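PDB 3F6O: probable transcriptional regulator, ArsR family protein from Rhodococcus sp. RHA1, which probably binds DNA as a dimeric transcription factor of the ArsR family, through a winged helix-turn-helix domain. Local coordinates for residues 25-29 with 30-34. Residues are numbered along the deposited sequence; the frame is centred on the assembly and turned at random.
Sequences GRLSR and GPATV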
# COMPACT_ATOMS: atom_id res chain seq x y z
N GLY A 25 6.92 -10.68 6.09
CA GLY A 25 6.35 -12.04 6.23
C GLY A 25 7.18 -12.86 7.19
O GLY A 25 6.65 -13.53 8.06
N ARG A 26 8.50 -12.77 7.07
CA ARG A 26 9.39 -13.46 7.97
C ARG A 26 9.29 -12.92 9.39
O ARG A 26 9.24 -13.70 10.35
CB ARG A 26 10.84 -13.43 7.45
CG ARG A 26 11.89 -13.91 8.46
CD ARG A 26 11.71 -15.41 8.88
NE ARG A 26 12.67 -15.78 9.92
CZ ARG A 26 12.58 -15.41 11.19
NH1 ARG A 26 11.56 -14.66 11.62
NH2 ARG A 26 13.51 -15.80 12.05
N LEU A 27 9.32 -11.59 9.54
CA LEU A 27 9.27 -10.99 10.87
C LEU A 27 7.93 -11.19 11.58
O LEU A 27 7.84 -11.08 12.81
CB LEU A 27 9.71 -9.51 10.83
CG LEU A 27 11.21 -9.32 10.50
CD1 LEU A 27 11.46 -7.83 10.28
CD2 LEU A 27 12.07 -9.87 11.62
N SER A 28 6.90 -11.51 10.81
CA SER A 28 5.62 -11.88 11.39
C SER A 28 5.77 -13.18 12.20
O SER A 28 5.10 -13.37 13.21
CB SER A 28 4.53 -11.99 10.30
OG SER A 28 4.12 -10.69 9.91
N ARG A 29 6.70 -14.04 11.79
CA ARG A 29 6.99 -15.30 12.51
C ARG A 29 7.82 -15.08 13.77
O ARG A 29 7.92 -15.98 14.62
CB ARG A 29 7.71 -16.28 11.57
CG ARG A 29 6.83 -17.00 10.53
CD ARG A 29 7.69 -17.40 9.32
NE ARG A 29 7.12 -18.43 8.45
CZ ARG A 29 7.69 -19.62 8.20
NH1 ARG A 29 8.84 -19.97 8.77
NH2 ARG A 29 7.09 -20.47 7.38
N GLY A 30 8.43 -13.90 13.91
CA GLY A 30 9.26 -13.60 15.09
C GLY A 30 10.49 -12.81 14.69
O GLY A 30 10.73 -12.65 13.50
N PRO A 31 11.27 -12.31 15.67
CA PRO A 31 12.43 -11.45 15.34
C PRO A 31 13.58 -12.22 14.66
O PRO A 31 13.59 -13.47 14.67
CB PRO A 31 12.87 -10.91 16.71
CG PRO A 31 12.44 -12.07 17.69
CD PRO A 31 11.11 -12.49 17.14
N ALA A 32 14.53 -11.46 14.11
CA ALA A 32 15.63 -12.02 13.33
C ALA A 32 16.73 -10.98 13.18
O ALA A 32 16.48 -9.77 13.33
CB ALA A 32 15.11 -12.47 11.94
N THR A 33 17.94 -11.42 12.88
CA THR A 33 19.03 -10.52 12.55
C THR A 33 18.98 -10.17 11.05
O THR A 33 18.38 -10.89 10.27
CB THR A 33 20.41 -11.14 12.83
OG1 THR A 33 20.62 -12.26 11.96
CG2 THR A 33 20.52 -11.59 14.29
N VAL A 34 19.58 -9.05 10.68
CA VAL A 34 19.71 -8.69 9.26
C VAL A 34 20.36 -9.81 8.42
O VAL A 34 19.90 -10.11 7.32
CB VAL A 34 20.49 -7.35 9.10
CG1 VAL A 34 20.95 -7.13 7.64
CG2 VAL A 34 19.65 -6.17 9.61
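Arg26 reaches forward from helix 18-28 and gives NH1 to Gly30 O at 2.9 Å, a bent bond (131° at the hydrogen) that meets the oxygen from above the carbonyl plane. Its chain leaves with CG anti to the backbone N (chi1 169°) and then turns sharply at chi2 (63°), which brings the guanidinium up beside the turn. NH2 makes a salt bridge with Glu36, so one head group ties the turn to the following helix. Replacing Arg26 by alanine is likely to cost Glu36 its cationic mate here and Gly30 O its side-chain donor. In the backbone, Gly30 N bonds to Leu27 O at 3.1 Å. Gly30 has positive phi, and a CB there would clash with Arg29 O, which favours glycine at this place. In this winged helix-turn-helix domain the turn leads from helix 18-28 into the short strand 32-33, which pairs with strand 69-74 of the wing hairpin. Ala32 CB packs in van der Waals contact over one face of the guanidinium, 3.7 Å from Arg26 NH2 and offset toward its rim. Leu27 CD2 makes an apolar contact with Ala32 CB at 4.0 Å, and both side chains also touch Leu37.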